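Local coordinates for protein acyl-coenzyme A oxidase (Caenorhabditis elegans, PDB 5K3H) that catalyses the first step of peroxisomal beta-oxidation, using FAD to desaturate acyl-CoA to (2E)-enoyl-CoA with release of hydrogen peroxide, at residues Gln443-Leu448 with Ile522-Ser527; Glu46-Leu51 with Ser621-Arg626; Leu137-Arg142 with Arg223-His228; Pro476-Asp481 with Ile492-His497. One frame throughout, in Å; residues are numbered along the deposited sequence.

Overall arrangement
Interaction 2 opens in the N-terminal helical part, on helix 38-52. Interaction 3 opens next, on helix 130-141. It closes after the strands up to 211-221, so it ties that helix to a loop of the beta region. Interaction 1 opens on helix 437-456. Interaction 4 opens and closes inside the loop of interaction 1, between residues 476 and 497. Interaction 1 then closes on helix 520-553; the centres of interactions 1 and 4 are about 26 Å apart. Interaction 2 closes last, at 621-626, and so encloses the other three. It joins the N-terminal helices to a late part of the C-terminal helical region. Interaction 3 closes before interaction 1 opens, and no two loops cross.

Interaction 1: Gln443-Leu448 with Ile522-Ser527; sequences QLARYL and IAWNKS
A cation-pi stack of Arg446 on Trp524 joins helix 437-456, which begins in the C-alpha1 domain, to helix 520-553 of the C-terminal helical region. The guanidinium lies flat over one face of the indole, with the two planes only 11° apart. Arg446 CZ sits 4.2 Å from the centroid of the six-membered ring and 7° off its normal. The extended arginine chain carries it there. Its root also touches: Arg446 CG is 3.6 Å from Trp524 CH2. The leading edge of the indole butts against the other helix, with Trp524 CH2 3.7 Å from Ala445 C, nearly in the ring plane. Ala445 CB lies 3.8 Å from the same Trp524 CH2. With CG anti to the backbone N (chi1 -178°), the indole of Trp524 points across to helix 437-456. Phe510 meets it edge-to-face. Ala445 also touches Ser535, a residue of the ATP site shared between the two subunits. Replacing Trp524 by an alanine would probably leave the Arg446 guanidinium without its aromatic platform and open a gap beside Ala445. No hydrogen bond crosses between the segments, so this contact rests on cation-pi attraction and apolar packing.

Interaction 2: Glu46-Leu51 with Ser621-Arg626; sequences EITAKL and SDRELR
The backbones come nearest at Thr48, near the end of helix 38-52, and Ser621, just before the short helix 622-625, with CA atoms 7.3 Å apart. Their side chains meet through carbon, with Thr48 CG2 3.7 Å from Ser621 CB. Arg623 makes the polar link. Its NH2 donates to the backbone Thr48 O at 2.9 Å. The bond is bent, 138° at the hydrogen, and the oxygen lies 25° out of the guanidinium plane. A turn in the arginine chain at chi3 (-33°) brings the group alongside the helix. There Arg623 NH2 also comes within 3.4 Å of Leu51 CB, and the backbone Leu51 C lies over one guanidinium face, toward its rim. The main partner of the charge lies outside the two segments: Glu104 of helix 97-105 forms a salt bridge with Arg623 NH2 through OE1. Glu104 OE2 hydrogen-bonds both Thr48 OG1 and Ser621 OG. A leucine in place of Arg623 would probably leave Glu104 without this positive mate and Thr48 O without this donor. Ser621 OG also accepts from Glu624 N at 3.2 Å. This is a classic serine N-cap, here set where the N-terminal helices of the oxidase meet its C-terminal helical region.

Interaction 3: Leu137-Arg142 with Arg223-His228; sequences LIRALR and RDEKTH
A two-pronged salt bridge between Arg139 and Glu225 links a helix to a loop at the protein surface. The guanidinium meets the carboxylate end-on, each terminal nitrogen taking one oxygen. Arg139 NH2 donates to Glu225 OE1 at 2.6 Å, and Arg139 NH1 donates to Glu225 OE2 at 2.8 Å. Both bonds are almost straight, at 171° and 170°. Glu225 OE2 uses its syn lone pair. Glu225 OE1 is also met on its syn side, but from somewhat out of the carboxylate plane. The two flat groups are nearly coplanar and meet edge to edge. The side chains approach from opposite directions. That of Glu225 is extended beyond CG. That of Arg139 bends at chi3 (73°), which turns NH1 and NH2 toward the glutamate. Through this pair, helix 130-141 of the N-terminal helical part is tied to the loop between strands 211-221 and 234-238 of the beta region. Both charges have further partners: Arg139 NE forms a salt bridge with Glu144, and Glu225 OE2 accepts from the hydroxyl of Tyr199. The loop is held by bonds of its own. Asp224 OD1 takes Lys226 N at 2.9 Å in an Asx turn, and also takes Thr227 N at 2.8 Å. Across its ends, Arg223 NH1 donates to His228 O at 3.0 Å, and Arg223 CD lies 3.5 Å above the plane of the His228 ring.

Interaction 4: Pro476-Asp481 with Ile492-His497; sequences PTSLID and IKTFQH
Thr494 meets Ser478 from CB outward. Thr494 CB itself is 3.8 Å from Ser478 OG. From there the side chain forks. The methyl branch, Thr494 CG2, is anti to the backbone N and passes 3.9 Å from Ser478 OG. The hydroxyl branch carries the bond: Thr494 OG1 accepts from Ser478 OG at 2.6 Å. With chi1 at -60°, this oxygen stands beside its own backbone N, and it also hydrogen-bonds the carbonyl oxygen of Glu490 one turn back in the helix. Two hydrogen bonds thus hold Thr494 OG1. Ile480 adds a carbon neighbour, with its CD1 3.8 Å from Thr494 OG1. The two side chains cross at about a right angle. In the fold, residues 476-481 belong to the loop that leads from helix 437-456 into helix 489-515, and here the loop folds back over the first turns of the helix that follows. This lies in the C-terminal helical region of the oxidase, where the side chain of Thr494 is about 9 Å from that of Tyr581, an ATP-binding residue, and Gln592 NE2 donates to the carbonyl oxygens of Ser478 and Ile480. Lys493 bends at chi3 and sets its NZ 3.9 Å from Leu479 CD1. Its charge is taken up mainly by salt bridges to Glu475 and Glu490. A water 3.1 Å from Thr477 O makes a weak bond to Lys493 NZ, at 3.3 Å.

Interaction 1: Gln443-Leu448 with Ile522-Ser527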
# COMPACT_ATOMS: atom_id res chain seq x y z
N GLN B 443 -21.93 3.74 -10.37
CA GLN B 443 -22.51 3.56 -11.69
C GLN B 443 -23.10 2.15 -11.87
O GLN B 443 -24.18 1.98 -12.44
CB GLN B 443 -21.45 3.83 -12.74
CG GLN B 443 -21.88 3.55 -14.16
CD GLN B 443 -20.88 4.11 -15.12
OE1 GLN B 443 -20.54 3.48 -16.13
NE2 GLN B 443 -20.36 5.29 -14.80
N LEU B 444 -22.39 1.11 -11.40
CA LEU B 444 -22.98 -0.22 -11.36
C LEU B 444 -24.17 -0.26 -10.41
O LEU B 444 -25.17 -0.94 -10.68
CB LEU B 444 -21.92 -1.26 -10.96
CG LEU B 444 -22.32 -2.72 -10.67
CD1 LEU B 444 -23.12 -3.34 -11.80
CD2 LEU B 444 -21.06 -3.54 -10.40
N ALA B 445 -24.09 0.46 -9.30
CA ALA B 445 -25.19 0.48 -8.34
C ALA B 445 -26.49 0.96 -8.98
O ALA B 445 -27.55 0.41 -8.69
CB ALA B 445 -24.84 1.37 -7.15
N ARG B 446 -26.42 2.01 -9.82
CA ARG B 446 -27.62 2.50 -10.50
C ARG B 446 -28.26 1.41 -11.34
O ARG B 446 -29.49 1.25 -11.33
CB ARG B 446 -27.28 3.74 -11.35
CG ARG B 446 -26.88 4.97 -10.53
CD ARG B 446 -27.18 6.29 -11.26
NE ARG B 446 -27.08 7.44 -10.35
CZ ARG B 446 -28.07 7.88 -9.55
NH1 ARG B 446 -29.25 7.28 -9.54
NH2 ARG B 446 -27.87 8.93 -8.76
N TYR B 447 -27.44 0.64 -12.05
CA TYR B 447 -27.93 -0.45 -12.88
C TYR B 447 -28.50 -1.59 -12.04
O TYR B 447 -29.48 -2.22 -12.45
CB TYR B 447 -26.80 -0.93 -13.78
CG TYR B 447 -27.14 -2.16 -14.58
CD1 TYR B 447 -28.02 -2.08 -15.64
CD2 TYR B 447 -26.53 -3.38 -14.30
CE1 TYR B 447 -28.32 -3.20 -16.39
CE2 TYR B 447 -26.82 -4.50 -15.04
CZ TYR B 447 -27.72 -4.39 -16.09
OH TYR B 447 -28.04 -5.49 -16.84
N LEU B 448 -27.89 -1.91 -10.91
CA LEU B 448 -28.47 -2.96 -10.07
C LEU B 448 -29.76 -2.50 -9.41
O LEU B 448 -30.66 -3.31 -9.20
CB LEU B 448 -27.47 -3.43 -9.00
CG LEU B 448 -26.21 -4.19 -9.42
CD1 LEU B 448 -25.35 -4.35 -8.20
CD2 LEU B 448 -26.52 -5.52 -10.09
N ILE B 522 -30.58 12.50 -1.87
CA ILE B 522 -30.18 12.33 -0.48
C ILE B 522 -30.44 10.90 -0.02
O ILE B 522 -29.67 10.33 0.76
CB ILE B 522 -30.91 13.36 0.40
CG1 ILE B 522 -30.34 14.75 0.12
CG2 ILE B 522 -30.81 13.03 1.86
CD1 ILE B 522 -30.95 15.82 0.96
N ALA B 523 -31.56 10.33 -0.46
CA ALA B 523 -31.82 8.92 -0.20
C ALA B 523 -30.73 8.05 -0.80
O ALA B 523 -30.28 7.08 -0.18
CB ALA B 523 -33.18 8.53 -0.77
N TRP B 524 -30.27 8.39 -2.01
CA TRP B 524 -29.16 7.67 -2.62
C TRP B 524 -27.90 7.79 -1.78
O TRP B 524 -27.25 6.79 -1.47
CB TRP B 524 -28.91 8.18 -4.03
CG TRP B 524 -27.83 7.44 -4.71
CD1 TRP B 524 -26.50 7.77 -4.74
CD2 TRP B 524 -27.97 6.26 -5.52
NE1 TRP B 524 -25.80 6.85 -5.48
CE2 TRP B 524 -26.68 5.92 -5.98
CE3 TRP B 524 -29.05 5.45 -5.87
CZ2 TRP B 524 -26.45 4.81 -6.79
CZ3 TRP B 524 -28.82 4.35 -6.67
CH2 TRP B 524 -27.54 4.04 -7.12
N ASN B 525 -27.54 9.03 -1.41
CA ASN B 525 -26.37 9.24 -0.57
C ASN B 525 -26.48 8.51 0.76
O ASN B 525 -25.51 7.92 1.24
CB ASN B 525 -26.16 10.74 -0.33
CG ASN B 525 -24.87 11.03 0.41
OD1 ASN B 525 -23.87 10.31 0.25
ND2 ASN B 525 -24.88 12.08 1.23
N LYS B 526 -27.65 8.56 1.40
CA LYS B 526 -27.78 7.90 2.69
C LYS B 526 -27.69 6.39 2.57
O LYS B 526 -27.52 5.73 3.60
CB LYS B 526 -29.11 8.28 3.35
CG LYS B 526 -29.14 9.68 3.94
CD LYS B 526 -30.40 9.86 4.76
CE LYS B 526 -30.41 11.22 5.44
NZ LYS B 526 -31.62 11.38 6.33
N SER B 527 -27.78 5.84 1.35
CA SER B 527 -27.72 4.40 1.10
C SER B 527 -26.43 3.96 0.42
O SER B 527 -26.26 2.76 0.19
CB SER B 527 -28.89 4.00 0.19
OG SER B 527 -30.12 4.42 0.72

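Interaction 2: Glu46-Leu51 with Ser621-Arg626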
# COMPACT_ATOMS: atom_id res chain seq x y z
N GLU B 46 9.77 -16.69 -27.93
CA GLU B 46 10.64 -16.35 -29.06
C GLU B 46 11.06 -14.89 -29.01
O GLU B 46 12.23 -14.58 -29.26
CB GLU B 46 9.94 -16.65 -30.39
CG GLU B 46 9.67 -18.11 -30.62
CD GLU B 46 8.95 -18.38 -31.94
OE1 GLU B 46 8.62 -17.42 -32.65
OE2 GLU B 46 8.69 -19.55 -32.26
N ILE B 47 10.12 -14.00 -28.70
CA ILE B 47 10.43 -12.58 -28.54
C ILE B 47 11.47 -12.37 -27.45
O ILE B 47 12.42 -11.59 -27.61
CB ILE B 47 9.15 -11.78 -28.24
CG1 ILE B 47 8.23 -11.72 -29.46
CG2 ILE B 47 9.49 -10.40 -27.73
CD1 ILE B 47 6.82 -11.31 -29.09
N THR B 48 11.29 -13.04 -26.31
CA THR B 48 12.24 -12.93 -25.20
C THR B 48 13.62 -13.40 -25.62
O THR B 48 14.62 -12.73 -25.34
CB THR B 48 11.70 -13.73 -24.01
OG1 THR B 48 10.51 -13.12 -23.54
CG2 THR B 48 12.71 -13.84 -22.86
N ALA B 49 13.69 -14.55 -26.29
CA ALA B 49 14.98 -15.08 -26.74
C ALA B 49 15.64 -14.15 -27.75
O ALA B 49 16.85 -13.90 -27.68
CB ALA B 49 14.77 -16.47 -27.35
N LYS B 50 14.85 -13.57 -28.65
CA LYS B 50 15.43 -12.63 -29.60
C LYS B 50 16.00 -11.41 -28.87
O LYS B 50 17.11 -10.96 -29.16
CB LYS B 50 14.37 -12.22 -30.63
CG LYS B 50 14.85 -11.23 -31.69
CD LYS B 50 15.99 -11.81 -32.53
CE LYS B 50 16.30 -10.93 -33.72
NZ LYS B 50 17.31 -11.57 -34.64
N LEU B 51 15.26 -10.87 -27.89
CA LEU B 51 15.77 -9.71 -27.17
C LEU B 51 17.07 -10.02 -26.42
O LEU B 51 17.90 -9.12 -26.21
CB LEU B 51 14.70 -9.20 -26.21
CG LEU B 51 13.47 -8.54 -26.83
CD1 LEU B 51 12.34 -8.48 -25.81
CD2 LEU B 51 13.80 -7.16 -27.36
N SER B 621 10.61 -13.42 -17.99
CA SER B 621 12.06 -13.42 -17.89
C SER B 621 12.52 -12.44 -16.80
O SER B 621 11.76 -11.56 -16.38
CB SER B 621 12.68 -13.05 -19.23
OG SER B 621 12.44 -11.68 -19.53
N ASP B 622 13.76 -12.62 -16.35
CA ASP B 622 14.35 -11.67 -15.40
C ASP B 622 14.40 -10.27 -15.98
O ASP B 622 14.17 -9.29 -15.27
CB ASP B 622 15.76 -12.12 -15.00
CG ASP B 622 15.74 -13.18 -13.95
OD1 ASP B 622 14.65 -13.34 -13.36
OD2 ASP B 622 16.78 -13.86 -13.72
N ARG B 623 14.70 -10.16 -17.28
CA ARG B 623 14.73 -8.84 -17.89
C ARG B 623 13.37 -8.16 -17.79
O ARG B 623 13.29 -6.93 -17.67
CB ARG B 623 15.19 -8.93 -19.35
CG ARG B 623 16.73 -9.18 -19.54
CD ARG B 623 17.20 -8.93 -20.98
NE ARG B 623 16.12 -9.30 -21.90
CZ ARG B 623 15.89 -10.54 -22.34
NH1 ARG B 623 16.68 -11.54 -21.96
NH2 ARG B 623 14.87 -10.77 -23.16
N GLU B 624 12.28 -8.93 -17.81
CA GLU B 624 10.96 -8.32 -17.62
C GLU B 624 10.64 -8.08 -16.15
O GLU B 624 10.13 -7.01 -15.79
CB GLU B 624 9.87 -9.19 -18.26
CG GLU B 624 8.48 -8.64 -18.10
CD GLU B 624 7.41 -9.52 -18.74
OE1 GLU B 624 7.74 -10.52 -19.39
OE2 GLU B 624 6.22 -9.21 -18.58
N LEU B 625 10.89 -9.10 -15.31
CA LEU B 625 10.41 -9.08 -13.93
C LEU B 625 11.13 -8.02 -13.10
O LEU B 625 10.52 -7.41 -12.21
CB LEU B 625 10.59 -10.46 -13.30
CG LEU B 625 9.87 -10.69 -11.98
CD1 LEU B 625 8.40 -10.48 -12.24
CD2 LEU B 625 10.09 -12.09 -11.44
N ARG B 626 12.44 -7.87 -13.30
CA ARG B 626 13.23 -6.79 -12.72
C ARG B 626 13.35 -6.88 -11.21
O ARG B 626 13.46 -5.86 -10.52
CB ARG B 626 12.67 -5.43 -13.14
CG ARG B 626 13.10 -5.07 -14.54
CD ARG B 626 12.36 -3.88 -15.12
NE ARG B 626 12.88 -3.56 -16.45
CZ ARG B 626 12.33 -3.96 -17.60
NH1 ARG B 626 11.22 -4.68 -17.60
NH2 ARG B 626 12.91 -3.61 -18.76

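Interaction 3: Leu137-Arg142 with Arg223-His228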
# COMPACT_ATOMS: atom_id res chain seq x y z
N LEU B 137 -4.25 10.41 -37.91
CA LEU B 137 -4.02 9.04 -37.45
C LEU B 137 -2.80 8.43 -38.13
O LEU B 137 -2.05 7.68 -37.50
CB LEU B 137 -5.26 8.18 -37.69
CG LEU B 137 -5.18 6.70 -37.35
CD1 LEU B 137 -4.73 6.46 -35.90
CD2 LEU B 137 -6.52 6.08 -37.62
N ILE B 138 -2.61 8.71 -39.42
CA ILE B 138 -1.45 8.17 -40.14
C ILE B 138 -0.15 8.69 -39.53
O ILE B 138 0.79 7.92 -39.30
CB ILE B 138 -1.54 8.52 -41.64
CG1 ILE B 138 -2.78 7.91 -42.29
CG2 ILE B 138 -0.26 8.09 -42.36
CD1 ILE B 138 -2.93 6.41 -42.12
N ARG B 139 -0.07 9.99 -39.28
CA ARG B 139 1.14 10.53 -38.66
C ARG B 139 1.36 9.92 -37.28
O ARG B 139 2.50 9.58 -36.91
CB ARG B 139 1.03 12.05 -38.56
CG ARG B 139 0.96 12.79 -39.89
CD ARG B 139 1.20 14.28 -39.66
NE ARG B 139 2.59 14.63 -39.36
CZ ARG B 139 2.95 15.74 -38.73
NH1 ARG B 139 2.02 16.60 -38.32
NH2 ARG B 139 4.23 16.00 -38.50
N ALA B 140 0.28 9.73 -36.51
CA ALA B 140 0.41 9.14 -35.19
C ALA B 140 0.92 7.71 -35.30
O ALA B 140 1.86 7.32 -34.59
CB ALA B 140 -0.92 9.20 -34.44
N LEU B 141 0.33 6.92 -36.20
CA LEU B 141 0.78 5.54 -36.38
C LEU B 141 2.23 5.48 -36.85
O LEU B 141 2.99 4.59 -36.45
CB LEU B 141 -0.13 4.79 -37.35
CG LEU B 141 -1.49 4.39 -36.78
CD1 LEU B 141 -2.43 3.86 -37.87
CD2 LEU B 141 -1.34 3.36 -35.66
N ARG B 142 2.64 6.45 -37.67
CA ARG B 142 4.03 6.51 -38.11
C ARG B 142 4.95 7.15 -37.08
O ARG B 142 6.16 7.27 -37.34
CB ARG B 142 4.12 7.28 -39.43
CG ARG B 142 3.53 6.56 -40.62
CD ARG B 142 3.56 7.49 -41.82
NE ARG B 142 4.91 8.03 -41.96
CZ ARG B 142 5.93 7.38 -42.50
NH1 ARG B 142 5.76 6.15 -42.98
NH2 ARG B 142 7.12 7.96 -42.55
N ARG B 223 2.89 22.16 -29.24
CA ARG B 223 4.26 22.63 -29.38
C ARG B 223 4.63 22.65 -30.85
O ARG B 223 4.09 21.89 -31.67
CB ARG B 223 5.25 21.74 -28.62
CG ARG B 223 5.07 21.75 -27.11
CD ARG B 223 5.87 20.63 -26.46
NE ARG B 223 5.76 20.62 -25.00
CZ ARG B 223 6.61 21.22 -24.18
NH1 ARG B 223 7.66 21.88 -24.66
NH2 ARG B 223 6.42 21.16 -22.86
N ASP B 224 5.54 23.57 -31.19
CA ASP B 224 6.05 23.66 -32.55
C ASP B 224 6.76 22.37 -32.95
O ASP B 224 7.57 21.84 -32.19
CB ASP B 224 7.00 24.84 -32.66
CG ASP B 224 7.56 24.99 -34.05
OD1 ASP B 224 8.73 24.58 -34.28
OD2 ASP B 224 6.81 25.52 -34.91
N GLU B 225 6.45 21.87 -34.16
CA GLU B 225 6.99 20.59 -34.59
C GLU B 225 8.50 20.61 -34.80
O GLU B 225 9.14 19.56 -34.72
CB GLU B 225 6.31 20.12 -35.88
CG GLU B 225 4.81 19.86 -35.76
CD GLU B 225 4.28 18.89 -36.81
OE1 GLU B 225 5.09 18.20 -37.46
OE2 GLU B 225 3.04 18.79 -36.99
N LYS B 226 9.10 21.77 -35.06
CA LYS B 226 10.55 21.80 -35.31
C LYS B 226 11.37 22.14 -34.07
O LYS B 226 12.43 21.55 -33.86
CB LYS B 226 10.87 22.80 -36.43
CG LYS B 226 12.37 23.00 -36.69
CD LYS B 226 13.08 21.67 -36.95
CE LYS B 226 14.52 21.88 -37.42
NZ LYS B 226 15.35 20.66 -37.24
N THR B 227 10.90 23.08 -33.24
CA THR B 227 11.63 23.49 -32.06
C THR B 227 11.11 22.85 -30.77
O THR B 227 11.84 22.82 -29.77
CB THR B 227 11.60 25.02 -31.95
OG1 THR B 227 12.47 25.46 -30.91
CG2 THR B 227 10.19 25.53 -31.68
N HIS B 228 9.87 22.33 -30.78
CA HIS B 228 9.22 21.73 -29.61
C HIS B 228 8.98 22.75 -28.49
O HIS B 228 8.92 22.41 -27.31
CB HIS B 228 10.01 20.52 -29.08
CG HIS B 228 9.16 19.47 -28.44
ND1 HIS B 228 9.24 19.16 -27.10
CD2 HIS B 228 8.19 18.67 -28.96
CE1 HIS B 228 8.36 18.21 -26.82
NE2 HIS B 228 7.72 17.90 -27.92

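Interaction 4: Pro476-Asp481 with Ile492-His497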
# COMPACT_ATOMS: atom_id res chain seq x y z
N PRO B 476 -33.89 -22.75 0.52
CA PRO B 476 -33.89 -22.29 1.92
C PRO B 476 -32.49 -22.07 2.48
O PRO B 476 -32.27 -21.11 3.23
CB PRO B 476 -34.62 -23.41 2.66
CG PRO B 476 -35.33 -24.17 1.63
CD PRO B 476 -34.60 -24.02 0.35
N THR B 477 -31.52 -22.92 2.14
CA THR B 477 -30.17 -22.76 2.68
C THR B 477 -29.16 -23.03 1.58
O THR B 477 -29.50 -23.52 0.49
CB THR B 477 -29.88 -23.74 3.82
OG1 THR B 477 -30.01 -25.08 3.31
CG2 THR B 477 -30.83 -23.53 4.99
N SER B 478 -27.90 -22.82 1.91
CA SER B 478 -26.83 -23.22 1.01
C SER B 478 -26.69 -24.73 1.09
O SER B 478 -26.93 -25.33 2.13
CB SER B 478 -25.51 -22.53 1.40
OG SER B 478 -24.45 -22.96 0.55
N LEU B 479 -26.34 -25.34 -0.04
CA LEU B 479 -26.19 -26.79 -0.07
C LEU B 479 -24.72 -27.20 -0.08
O LEU B 479 -24.38 -28.31 -0.49
CB LEU B 479 -26.95 -27.39 -1.27
CG LEU B 479 -28.49 -27.24 -1.30
CD1 LEU B 479 -29.13 -27.79 -2.56
CD2 LEU B 479 -29.12 -27.92 -0.09
N ILE B 480 -23.85 -26.32 0.40
CA ILE B 480 -22.45 -26.65 0.54
C ILE B 480 -22.30 -27.66 1.67
O ILE B 480 -22.76 -27.42 2.80
CB ILE B 480 -21.63 -25.37 0.79
CG1 ILE B 480 -21.55 -24.51 -0.48
CG2 ILE B 480 -20.24 -25.70 1.32
CD1 ILE B 480 -20.90 -23.16 -0.23
N ASP B 481 -21.67 -28.79 1.37
CA ASP B 481 -21.44 -29.87 2.33
C ASP B 481 -22.75 -30.54 2.74
O ASP B 481 -22.87 -31.07 3.86
CB ASP B 481 -20.68 -29.39 3.58
CG ASP B 481 -20.18 -30.56 4.46
OD1 ASP B 481 -19.82 -31.60 3.87
OD2 ASP B 481 -20.15 -30.45 5.71
N ILE B 492 -21.32 -21.27 -6.33
CA ILE B 492 -21.85 -20.25 -7.23
C ILE B 492 -23.26 -19.85 -6.80
O ILE B 492 -23.57 -18.66 -6.66
CB ILE B 492 -21.80 -20.75 -8.69
CG1 ILE B 492 -20.33 -20.87 -9.12
CG2 ILE B 492 -22.49 -19.78 -9.61
CD1 ILE B 492 -20.10 -21.38 -10.55
N LYS B 493 -24.12 -20.83 -6.50
CA LYS B 493 -25.47 -20.50 -6.04
C LYS B 493 -25.46 -19.73 -4.73
O LYS B 493 -26.36 -18.93 -4.48
CB LYS B 493 -26.34 -21.75 -5.89
CG LYS B 493 -26.68 -22.42 -7.20
CD LYS B 493 -27.85 -23.36 -7.00
CE LYS B 493 -27.54 -24.42 -5.96
NZ LYS B 493 -28.77 -24.94 -5.27
N THR B 494 -24.47 -19.98 -3.87
CA THR B 494 -24.37 -19.27 -2.60
C THR B 494 -23.94 -17.81 -2.82
O THR B 494 -24.49 -16.90 -2.19
CB THR B 494 -23.42 -20.02 -1.67
OG1 THR B 494 -23.95 -21.33 -1.45
CG2 THR B 494 -23.26 -19.34 -0.33
N PHE B 495 -22.96 -17.58 -3.71
CA PHE B 495 -22.60 -16.20 -4.08
C PHE B 495 -23.77 -15.48 -4.76
O PHE B 495 -23.97 -14.28 -4.56
CB PHE B 495 -21.39 -16.18 -5.01
CG PHE B 495 -20.09 -16.54 -4.35
CD1 PHE B 495 -19.57 -15.75 -3.35
CD2 PHE B 495 -19.38 -17.66 -4.75
CE1 PHE B 495 -18.39 -16.05 -2.75
CE2 PHE B 495 -18.19 -17.99 -4.15
CZ PHE B 495 -17.68 -17.19 -3.15
N GLN B 496 -24.51 -16.19 -5.60
CA GLN B 496 -25.67 -15.56 -6.23
C GLN B 496 -26.68 -15.12 -5.18
O GLN B 496 -27.20 -14.00 -5.23
CB GLN B 496 -26.30 -16.53 -7.24
CG GLN B 496 -25.51 -16.62 -8.53
CD GLN B 496 -26.04 -17.65 -9.53
OE1 GLN B 496 -26.82 -18.53 -9.18
NE2 GLN B 496 -25.59 -17.56 -10.78
N HIS B 497 -26.91 -15.96 -4.17
CA HIS B 497 -27.84 -15.62 -3.11
C HIS B 497 -27.40 -14.37 -2.35
O HIS B 497 -28.21 -13.45 -2.16
CB HIS B 497 -28.01 -16.79 -2.14
CG HIS B 497 -28.89 -16.46 -0.98
ND1 HIS B 497 -30.27 -16.51 -1.05
CD2 HIS B 497 -28.59 -16.01 0.26
CE1 HIS B 497 -30.78 -16.14 0.11
NE2 HIS B 497 -29.78 -15.83 0.92
O HOH W 1 -28.69 -23.14 -2.48